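PDB 4PJ2: putative exported protein from Aeromonas hydrophila subsp. hydrophila, which binds a magnesium ion and probably inhibits invertebrate-type (i-type) lysozymes in the bacterial periplasm. Local coordinates for residues E63-D68 against I78-S83. Numbering follows the deposited sequence. Where two conformers were deposited one is given.
Sequences ELKLLD and IVVVES. With MG (magnesium ion), chain G.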
loop_
_atom_site.group_PDB
_atom_site.type_symbol
_atom_site.label_atom_id
_atom_site.label_comp_id
_atom_site.label_asym_id
_atom_site.label_seq_id
_atom_site.Cartn_x
_atom_site.Cartn_y
_atom_site.Cartn_z
ATOM N N GLU A 63 5.172 -6.971 5.269
ATOM C CA GLU A 63 5.732 -7.986 6.158
ATOM C C GLU A 63 4.690 -9.047 6.495
ATOM O O GLU A 63 3.483 -8.814 6.383
ATOM C CB GLU A 63 6.281 -7.351 7.432
ATOM C CG GLU A 63 5.225 -6.869 8.386
ATOM C CD GLU A 63 5.817 -6.312 9.676
ATOM O OE1 GLU A 63 5.341 -5.250 10.118
ATOM O OE2 GLU A 63 6.741 -6.934 10.254
ATOM N N LEU A 64 5.187 -10.206 6.913
ATOM C CA LEU A 64 4.360 -11.296 7.416
ATOM C C LEU A 64 4.703 -11.451 8.888
ATOM O O LEU A 64 5.880 -11.395 9.262
ATOM C CB LEU A 64 4.688 -12.610 6.709
ATOM C CG LEU A 64 4.614 -12.559 5.187
ATOM C CD1 LEU A 64 4.912 -13.950 4.646
ATOM C CD2 LEU A 64 3.260 -12.068 4.678
ATOM N N LYS A 65 3.682 -11.671 9.708
ATOM C CA LYS A 65 3.889 -11.954 11.125
ATOM C C LYS A 65 3.177 -13.239 11.504
ATOM O O LYS A 65 2.122 -13.562 10.959
ATOM C CB LYS A 65 3.347 -10.816 11.989
ATOM C CG LYS A 65 3.927 -9.449 11.706
ATOM C CD LYS A 65 3.214 -8.401 12.560
ATOM C CE LYS A 65 3.799 -7.018 12.376
ATOM N NZ LYS A 65 5.095 -6.848 13.092
ATOM N N LEU A 66 3.773 -13.962 12.449
ATOM C CA LEU A 66 3.174 -15.158 13.027
ATOM C C LEU A 66 3.004 -14.913 14.514
ATOM O O LEU A 66 3.987 -14.849 15.268
ATOM C CB LEU A 66 4.065 -16.391 12.831
ATOM C CG LEU A 66 4.196 -16.906 11.406
ATOM C CD1 LEU A 66 5.183 -18.065 11.353
ATOM C CD2 LEU A 66 2.832 -17.328 10.885
ATOM N N LEU A 67 1.759 -14.754 14.943
ATOM C CA LEU A 67 1.479 -14.372 16.325
ATOM C C LEU A 67 0.134 -14.935 16.727
ATOM O O LEU A 67 -0.785 -14.964 15.919
ATOM C CB LEU A 67 1.457 -12.848 16.455
ATOM C CG LEU A 67 2.793 -12.120 16.283
ATOM C CD1 LEU A 67 2.590 -10.616 16.212
ATOM C CD2 LEU A 67 3.737 -12.454 17.421
ATOM N N ASP A 68 0.021 -15.399 17.966
ATOM C CA ASP A 68 -1.243 -15.915 18.469
ATOM C C ASP A 68 -2.196 -14.774 18.813
ATOM O O ASP A 68 -1.983 -14.053 19.790
ATOM C CB ASP A 68 -0.983 -16.770 19.709
ATOM C CG ASP A 68 -2.247 -17.376 20.277
ATOM O OD1 ASP A 68 -3.287 -17.357 19.591
ATOM O OD2 ASP A 68 -2.197 -17.884 21.416
ATOM N N ILE A 78 -0.452 -13.080 9.887
ATOM C CA ILE A 78 -0.874 -11.706 9.613
ATOM C C ILE A 78 -0.095 -11.203 8.421
ATOM O O ILE A 78 1.124 -11.236 8.409
ATOM C CB ILE A 78 -0.677 -10.769 10.826
ATOM C CG1 ILE A 78 -1.438 -11.323 12.031
ATOM C CG2 ILE A 78 -1.161 -9.355 10.458
ATOM C CD1 ILE A 78 -0.592 -12.124 13.014
ATOM N N VAL A 79 -0.821 -10.770 7.391
ATOM C CA VAL A 79 -0.211 -10.187 6.203
ATOM C C VAL A 79 -0.442 -8.684 6.255
ATOM O O VAL A 79 -1.586 -8.238 6.271
ATOM C CB VAL A 79 -0.794 -10.773 4.898
ATOM C CG1 VAL A 79 -0.120 -10.150 3.684
ATOM C CG2 VAL A 79 -0.626 -12.289 4.868
ATOM N N VAL A 80 0.647 -7.918 6.318
ATOM C CA VAL A 80 0.576 -6.464 6.453
ATOM C C VAL A 80 0.877 -5.826 5.115
ATOM O O VAL A 80 1.854 -6.167 4.475
ATOM C CB VAL A 80 1.576 -5.932 7.500
ATOM C CG1 VAL A 80 1.401 -4.422 7.647
ATOM C CG2 VAL A 80 1.384 -6.636 8.831
ATOM N N VAL A 81 0.035 -4.881 4.722
ATOM C CA VAL A 81 0.124 -4.227 3.423
ATOM C C VAL A 81 0.218 -2.719 3.619
ATOM O O VAL A 81 -0.522 -2.161 4.421
ATOM C CB VAL A 81 -1.114 -4.562 2.563
ATOM C CG1 VAL A 81 -1.114 -3.821 1.227
ATOM C CG2 VAL A 81 -1.164 -6.064 2.305
ATOM N N GLU A 82 1.111 -2.083 2.869
ATOM C CA GLU A 82 1.376 -0.642 2.957
ATOM C C GLU A 82 0.848 0.054 1.701
ATOM O O GLU A 82 1.252 -0.290 0.596
ATOM C CB GLU A 82 2.894 -0.423 3.087
ATOM C CG GLU A 82 3.405 1.012 2.890
ATOM C CD GLU A 82 4.923 1.117 2.989
ATOM O OE1 GLU A 82 5.616 0.857 1.979
ATOM O OE2 GLU A 82 5.425 1.462 4.078
ATOM N N SER A 83 -0.005 1.057 1.876
ATOM C CA SER A 83 -0.529 1.841 0.760
ATOM C C SER A 83 0.589 2.489 -0.020
ATOM O O SER A 83 1.580 2.962 0.574
ATOM C CB SER A 83 -1.457 2.942 1.258
ATOM O OG SER A 83 -1.826 3.756 0.158
HETATM MG MG MG G . -3.882 -18.701 17.673
#
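K65 and I78 face each other as an antiparallel hydrogen-bonded pair and exchange two backbone bonds: K65 N donates to I78 O at 2.9 Å, and I78 N returns the bond to K65 O at 2.8 Å. Two residues along, V80 N reaches E63 O at 3.0 Å. Between these pairs L64 and V79 form the non-hydrogen-bonded pair, where L64 CA approaches I78 O at 3.4 Å in a CA-H...O contact. The two strands are the arms of a beta hairpin; within this chain 60-67 is an outermost strand of its four-stranded antiparallel sheet, and 76-82 is its neighbour.

Apolar contacts divide between the two faces. With L64 CG beside its backbone N (chi1 -54°), branch CD2 comes alongside both methyls of V79, 3.9 Å from CG2; L64 also touches L9 of strand 6-10, in the other sheet. The opposite face carries E63, K65, I78 and V80. The aliphatic part of E63 lies beside V80, CG bearing on CB and CG2. I78 CD1 extends along the neighbouring strand past K65 O to L67 CB, at 4.1 Å, and helix 118-123 covers K65, L67 and I78.

Charge enters within one strand. From the same face, the bent end of K65 (chi4 -76°) brings NZ to E63 OE2 in a salt bridge whose hydrogen bond, at 3.3 Å, is weak.

Metal binding follows where strand 60-67 ends: D68 OD1 binds magnesium at 2.4 Å, joined by the side chains of N70, D72 and E76 and the backbone O of Q74. D68 OD2 accepts a bond from K73 N, which helps hold the carboxylate's orientation. Because D68 follows strand 60-67 and E76, backbone-bonded to L67, opens strand 76-82, the ladder probably holds both loop ends in place, and the ion in turn probably draws together the loop joining the strands.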